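Local coordinates for Serine/threonine-protein phosphatase 2A regulatory subunit B'' subunit alpha (Homo sapiens, PDB 4I5J), which serves as a calcium-binding EF-hand regulatory subunit of protein phosphatase 2A and might modulate the substrate selectivity, activity and location of the catalytic enzyme, at residues D242-A247 with H264-T269; E152-G157 with I192-R197. All blocks are in the same frame, centred on the assembly; numbering follows the deposited sequence.

Interaction 1 of 2, residues D242-A247 with H264-T269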
loop_
_atom_site.group_PDB
_atom_site.type_symbol
_atom_site.label_atom_id
_atom_site.label_comp_id
_atom_site.label_asym_id
_atom_site.label_seq_id
_atom_site.Cartn_x
_atom_site.Cartn_y
_atom_site.Cartn_z
ATOM N N ASP A 242 -2.776 24.227 -9.192
ATOM C CA ASP A 242 -3.894 24.245 -10.126
ATOM C C ASP A 242 -4.425 22.822 -10.293
ATOM O O ASP A 242 -5.632 22.605 -10.430
ATOM C CB ASP A 242 -3.471 24.840 -11.466
ATOM C CG ASP A 242 -3.047 26.301 -11.349
ATOM O OD1 ASP A 242 -3.465 26.979 -10.377
ATOM O OD2 ASP A 242 -2.296 26.779 -12.228
ATOM N N LEU A 243 -3.527 21.846 -10.238
ATOM C CA LEU A 243 -3.946 20.458 -10.363
ATOM C C LEU A 243 -4.829 20.023 -9.197
ATOM O O LEU A 243 -5.891 19.432 -9.408
ATOM C CB LEU A 243 -2.737 19.537 -10.470
ATOM C CG LEU A 243 -3.073 18.054 -10.630
ATOM C CD1 LEU A 243 -3.926 17.836 -11.871
ATOM C CD2 LEU A 243 -1.795 17.239 -10.704
ATOM N N VAL A 244 -4.399 20.339 -7.975
ATOM C CA VAL A 244 -5.011 19.783 -6.767
ATOM C C VAL A 244 -6.138 20.662 -6.213
ATOM O O VAL A 244 -7.073 20.165 -5.574
ATOM C CB VAL A 244 -3.924 19.507 -5.679
ATOM C CG1 VAL A 244 -4.532 19.199 -4.315
ATOM C CG2 VAL A 244 -3.030 18.355 -6.107
ATOM N N LYS A 245 -6.063 21.961 -6.489
ATOM C CA LYS A 245 -6.969 22.947 -5.887
ATOM C C LYS A 245 -7.182 22.737 -4.386
ATOM O O LYS A 245 -8.312 22.551 -3.935
ATOM C CB LYS A 245 -8.336 22.945 -6.582
ATOM C CG LYS A 245 -8.306 22.797 -8.106
ATOM C CD LYS A 245 -8.106 24.121 -8.800
ATOM C CE LYS A 245 -8.551 24.037 -10.256
ATOM N NZ LYS A 245 -7.829 22.965 -10.977
ATOM N N PRO A 246 -6.106 22.783 -3.594
ATOM C CA PRO A 246 -6.319 22.567 -2.161
ATOM C C PRO A 246 -7.036 23.743 -1.495
ATOM O O PRO A 246 -7.013 24.856 -2.017
ATOM C CB PRO A 246 -4.895 22.457 -1.622
ATOM C CG PRO A 246 -4.098 23.318 -2.530
ATOM C CD PRO A 246 -4.708 23.132 -3.901
ATOM N N ALA A 247 -7.672 23.495 -0.354
ATOM C CA ALA A 247 -8.281 24.571 0.415
ATOM C C ALA A 247 -7.226 25.634 0.725
ATOM O O ALA A 247 -7.387 26.803 0.374
ATOM C CB ALA A 247 -8.864 24.025 1.698
ATOM N N HIS A 264 -2.343 10.721 -8.037
ATOM C CA HIS A 264 -1.277 9.919 -8.624
ATOM C C HIS A 264 -0.352 10.757 -9.489
ATOM O O HIS A 264 0.852 10.501 -9.553
ATOM C CB HIS A 264 -1.849 8.740 -9.427
ATOM C CG HIS A 264 -2.772 9.142 -10.532
ATOM N ND1 HIS A 264 -4.056 9.593 -10.301
ATOM C CD2 HIS A 264 -2.608 9.149 -11.875
ATOM C CE1 HIS A 264 -4.637 9.871 -11.453
ATOM N NE2 HIS A 264 -3.779 9.613 -12.425
ATOM N N ILE A 265 -0.916 11.758 -10.150
ATOM C CA ILE A 265 -0.117 12.662 -10.964
ATOM C C ILE A 265 0.772 13.522 -10.083
ATOM O O ILE A 265 1.977 13.638 -10.330
ATOM C CB ILE A 265 -1.003 13.544 -11.834
ATOM C CG1 ILE A 265 -1.712 12.675 -12.877
ATOM C CG2 ILE A 265 -0.179 14.602 -12.515
ATOM C CD1 ILE A 265 -2.577 13.476 -13.828
ATOM N N PHE A 266 0.164 14.123 -9.063
ATOM C CA PHE A 266 0.871 14.870 -8.020
ATOM C C PHE A 266 2.060 14.052 -7.502
ATOM O O PHE A 266 3.217 14.471 -7.584
ATOM C CB PHE A 266 -0.118 15.155 -6.884
ATOM C CG PHE A 266 0.440 15.987 -5.749
ATOM C CD1 PHE A 266 0.492 17.366 -5.838
ATOM C CD2 PHE A 266 0.858 15.389 -4.577
ATOM C CE1 PHE A 266 0.976 18.128 -4.791
ATOM C CE2 PHE A 266 1.345 16.152 -3.526
ATOM C CZ PHE A 266 1.404 17.511 -3.632
ATOM N N TYR A 267 1.779 12.844 -7.034
ATOM C CA TYR A 267 2.826 11.964 -6.508
ATOM C C TYR A 267 3.976 11.649 -7.491
ATOM O O TYR A 267 5.158 11.739 -7.134
ATOM C CB TYR A 267 2.194 10.671 -5.959
ATOM C CG TYR A 267 1.353 10.889 -4.707
ATOM C CD1 TYR A 267 0.198 10.156 -4.486
ATOM C CD2 TYR A 267 1.733 11.815 -3.738
ATOM C CE1 TYR A 267 -0.558 10.338 -3.355
ATOM C CE2 TYR A 267 0.975 12.008 -2.592
ATOM C CZ TYR A 267 -0.172 11.273 -2.409
ATOM O OH TYR A 267 -0.933 11.443 -1.271
ATOM N N ASP A 268 3.645 11.271 -8.716
ATOM C CA ASP A 268 4.671 11.012 -9.733
ATOM C C ASP A 268 5.559 12.226 -9.948
ATOM O O ASP A 268 6.781 12.118 -10.057
ATOM C CB ASP A 268 4.022 10.612 -11.066
ATOM C CG ASP A 268 3.338 9.259 -10.999
ATOM O OD1 ASP A 268 3.724 8.422 -10.143
ATOM O OD2 ASP A 268 2.413 9.035 -11.808
ATOM N N THR A 269 4.923 13.385 -10.003
ATOM C CA THR A 269 5.605 14.635 -10.241
ATOM C C THR A 269 6.685 14.859 -9.187
ATOM O O THR A 269 7.740 15.384 -9.495
ATOM C CB THR A 269 4.583 15.783 -10.230
ATOM O OG1 THR A 269 3.638 15.581 -11.289
ATOM C CG2 THR A 269 5.249 17.126 -10.398
#
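Leu243 and Phe266 mark the nearest approach of the two backbones, their CA atoms 7.7 Å apart, where the C-terminal end of helix 233-244 meets helix 263-271. The chain leaves helical geometry at Lys245, which has a positive phi of 44°. The contact is made by the last two residues of the helix, Leu243 and Val244. Leu243 CG is anti to the backbone N (chi1 -179°), and with chi2 at 58° the CD2 branch is the one that reaches the other helix. CD2 lies 3.6 Å from Ile265 CG2, methyl against methyl. The two side chains cross at about a right angle. The same CD2 also reaches the backbone at Phe266 N, at 4.0 Å. Val244 makes the second touch. Its CG2 branch, beside the backbone N, lies 3.7 Å from Phe266 CD1 and meets the ring obliquely. Ile265 O accepts from Thr269 N and Thr269 OG1, one turn on in the helix. Thr269 OG1 is 2.7 Å from Ile265 O and sits above the carbonyl plane, so the side chain is tied back to its own helix. The contact belongs to the helical C-terminal part of this chain. Leu257 of helix 254-260 touches both Val244 and Phe266, and Phe270 meets the Phe266 ring edge-to-face. The Phe266 side chain is about 11 Å from the bound calcium ion. No hydrogen bond or salt bridge joins the segments. The two helices are held here by apolar side chains alone, so the fit of methyl groups and one ring sets the contact rather than any directional bond.

Interaction 2 of 2, residues E152-G157 with I192-R197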
loop_
_atom_site.group_PDB
_atom_site.type_symbol
_atom_site.label_atom_id
_atom_site.label_comp_id
_atom_site.label_asym_id
_atom_site.label_seq_id
_atom_site.Cartn_x
_atom_site.Cartn_y
_atom_site.Cartn_z
ATOM N N GLU A 152 13.756 6.698 1.343
ATOM C CA GLU A 152 14.197 7.007 2.697
ATOM C C GLU A 152 12.990 7.249 3.600
ATOM O O GLU A 152 12.962 6.809 4.753
ATOM C CB GLU A 152 15.138 8.223 2.681
ATOM C CG GLU A 152 15.706 8.624 4.026
ATOM C CD GLU A 152 16.788 9.696 3.892
ATOM O OE1 GLU A 152 17.128 10.070 2.743
ATOM O OE2 GLU A 152 17.297 10.168 4.933
ATOM N N ARG A 153 11.970 7.917 3.069
ATOM C CA ARG A 153 10.745 8.125 3.846
ATOM C C ARG A 153 10.012 6.811 4.130
ATOM O O ARG A 153 9.496 6.592 5.226
ATOM C CB ARG A 153 9.834 9.134 3.144
ATOM C CG ARG A 153 10.379 10.581 3.146
ATOM C CD ARG A 153 10.386 11.149 4.552
ATOM N NE ARG A 153 9.027 11.147 5.087
ATOM C CZ ARG A 153 8.727 10.996 6.372
ATOM N NH1 ARG A 153 9.695 10.854 7.266
ATOM N NH2 ARG A 153 7.460 11.002 6.758
ATOM N N ILE A 154 9.952 5.936 3.141
ATOM C CA ILE A 154 9.364 4.619 3.360
ATOM C C ILE A 154 10.070 3.900 4.507
ATOM O O ILE A 154 9.432 3.260 5.337
ATOM C CB ILE A 154 9.445 3.783 2.096
ATOM C CG1 ILE A 154 8.408 4.270 1.076
ATOM C CG2 ILE A 154 9.258 2.306 2.419
ATOM C CD1 ILE A 154 8.831 3.946 -0.377
ATOM N N PHE A 155 11.389 4.048 4.574
ATOM C CA PHE A 155 12.183 3.361 5.586
ATOM C C PHE A 155 12.297 4.147 6.894
ATOM O O PHE A 155 13.033 3.746 7.799
ATOM C CB PHE A 155 13.572 3.046 5.028
ATOM C CG PHE A 155 13.610 1.789 4.219
ATOM C CD1 PHE A 155 14.149 0.634 4.748
ATOM C CD2 PHE A 155 13.083 1.752 2.939
ATOM C CE1 PHE A 155 14.180 -0.537 4.017
ATOM C CE2 PHE A 155 13.103 0.578 2.205
ATOM C CZ PHE A 155 13.660 -0.565 2.742
ATOM N N SER A 156 11.544 5.242 6.990
ATOM C CA SER A 156 11.569 6.155 8.148
ATOM C C SER A 156 10.639 5.744 9.272
ATOM O O SER A 156 10.746 6.244 10.389
ATOM C CB SER A 156 11.120 7.551 7.718
ATOM O OG SER A 156 9.729 7.537 7.382
ATOM N N GLY A 157 9.680 4.890 8.962
ATOM C CA GLY A 157 8.652 4.536 9.927
ATOM C C GLY A 157 7.338 5.235 9.621
ATOM O O GLY A 157 6.329 5.001 10.288
ATOM N N ILE A 192 -3.001 6.358 -1.591
ATOM C CA ILE A 192 -2.935 7.818 -1.518
ATOM C C ILE A 192 -2.524 8.246 -0.117
ATOM O O ILE A 192 -1.758 9.191 0.042
ATOM C CB ILE A 192 -4.264 8.482 -1.924
ATOM C CG1 ILE A 192 -4.613 8.118 -3.365
ATOM C CG2 ILE A 192 -4.207 10.042 -1.771
ATOM C CD1 ILE A 192 -6.020 8.589 -3.773
ATOM N N GLU A 193 -3.000 7.535 0.903
ATOM C CA GLU A 193 -2.595 7.866 2.265
ATOM C C GLU A 193 -1.146 7.463 2.496
ATOM O O GLU A 193 -0.371 8.191 3.133
ATOM C CB GLU A 193 -3.488 7.177 3.293
ATOM C CG GLU A 193 -2.969 7.391 4.691
ATOM C CD GLU A 193 -4.031 7.188 5.735
ATOM O OE1 GLU A 193 -5.173 6.856 5.342
ATOM O OE2 GLU A 193 -3.713 7.350 6.938
ATOM N N TYR A 194 -0.783 6.309 1.939
ATOM C CA TYR A 194 0.564 5.758 2.061
ATOM C C TYR A 194 1.590 6.773 1.537
ATOM O O TYR A 194 2.570 7.081 2.223
ATOM C CB TYR A 194 0.636 4.435 1.287
ATOM C CG TYR A 194 1.936 3.661 1.363
ATOM C CD1 TYR A 194 2.060 2.567 2.205
ATOM C CD2 TYR A 194 3.020 3.997 0.560
ATOM C CE1 TYR A 194 3.230 1.830 2.260
ATOM C CE2 TYR A 194 4.204 3.262 0.604
ATOM C CZ TYR A 194 4.298 2.183 1.467
ATOM O OH TYR A 194 5.461 1.442 1.542
ATOM N N TRP A 195 1.371 7.302 0.335
ATOM C CA TRP A 195 2.312 8.280 -0.222
ATOM C C TRP A 195 2.215 9.619 0.483
ATOM O O TRP A 195 3.206 10.342 0.588
ATOM C CB TRP A 195 2.146 8.437 -1.730
ATOM C CG TRP A 195 2.396 7.150 -2.400
ATOM C CD1 TRP A 195 1.488 6.383 -3.068
ATOM C CD2 TRP A 195 3.626 6.415 -2.401
ATOM N NE1 TRP A 195 2.084 5.222 -3.499
ATOM C CE2 TRP A 195 3.395 5.218 -3.105
ATOM C CE3 TRP A 195 4.900 6.658 -1.879
ATOM C CZ2 TRP A 195 4.402 4.268 -3.321
ATOM C CZ3 TRP A 195 5.899 5.716 -2.081
ATOM C CH2 TRP A 195 5.644 4.535 -2.798
ATOM N N PHE A 196 1.031 9.940 0.997
ATOM C CA PHE A 196 0.878 11.173 1.762
ATOM C C PHE A 196 1.724 11.107 3.029
ATOM O O PHE A 196 2.415 12.059 3.353
ATOM C CB PHE A 196 -0.576 11.435 2.123
ATOM C CG PHE A 196 -0.784 12.744 2.824
ATOM C CD1 PHE A 196 -1.130 13.881 2.100
ATOM C CD2 PHE A 196 -0.617 12.849 4.201
ATOM C CE1 PHE A 196 -1.311 15.100 2.732
ATOM C CE2 PHE A 196 -0.781 14.074 4.844
ATOM C CZ PHE A 196 -1.133 15.197 4.116
ATOM N N ARG A 197 1.672 9.986 3.751
ATOM C CA ARG A 197 2.472 9.849 4.968
ATOM C C ARG A 197 3.968 9.918 4.656
ATOM O O ARG A 197 4.775 10.365 5.485
ATOM C CB ARG A 197 2.184 8.494 5.617
ATOM C CG ARG A 197 0.948 8.461 6.459
ATOM C CD ARG A 197 0.440 7.035 6.630
ATOM N NE ARG A 197 -0.662 7.033 7.578
ATOM C CZ ARG A 197 -0.584 6.518 8.797
ATOM N NH1 ARG A 197 0.541 5.929 9.203
ATOM N NH2 ARG A 197 -1.643 6.569 9.593
#
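Ile154 and Arg153 reach helix 189-199 from the end of helix 148-154, one with an apolar tip and the other with a charged one. Ile154 has the most surface buried. Its CG1 is anti to the carbonyl carbon (chi1 -75°), and the chain extends on to CD1, which rests 3.8 Å from Trp195 CZ3 and meets the indole obliquely. The CG2 branch lies 4.0 Å from Tyr194 OH, and the Ile154 and Tyr194 side chains cross at about a right angle. Tyr194 CD2 sits over one face of the Trp195 indole, 3.8 Å above its plane, so the two aromatics that receive the isoleucine also pack on each other. Arg153 supplies the polar link. Its chain bends at chi2 and chi3, and NH2 donates to Arg197 O at 3.0 Å. The oxygen is met in the carbonyl plane, with an N-H...O angle of 143°. Arg153 NE donates to Cys198 O, so one guanidinium binds two successive carbonyls near the end of helix 189-199. A leucine in place of Arg153 would probably leave both carbonyls without this donor and lose the polar tie between the helices. The Arg197 side chain turns back to its own helix, where NE forms a salt bridge with Glu193 OE2 at 3.1 Å; it also makes a cation-pi contact with Trp76. Both segments lie in the EF-hand domain pair. Helix 189-199 leads into the calcium loop of Asp200, Asp202, Asp204, Val206 and Glu211. Helix 173-184 packs alongside: its Phe179 touches Ile154 and Tyr194, and its Ser182 O accepts from Trp195 NE1.

The two interactions have centres about 17 Å apart and follow one another along the chain, interaction 2 closing before interaction 1 opens. They share no helix, but helices 189-199 and 263-271 touch directly. Tyr267 OH makes a weak hydrogen bond to Ile192 O, and the Tyr267 ring packs against Trp195. Interaction 2 is the more buried and lies nearer the centre of the chain, which is the EF-hand-containing part of a longer subunit. Interaction 1 is partly buried and farther out. Interaction 1 is wholly apolar, whereas interaction 2 adds an arginine-to-carbonyl bond to its apolar packing. Both lie near the calcium site without supplying a ligand; the Arg153 side chain is about 8 Å from the ion.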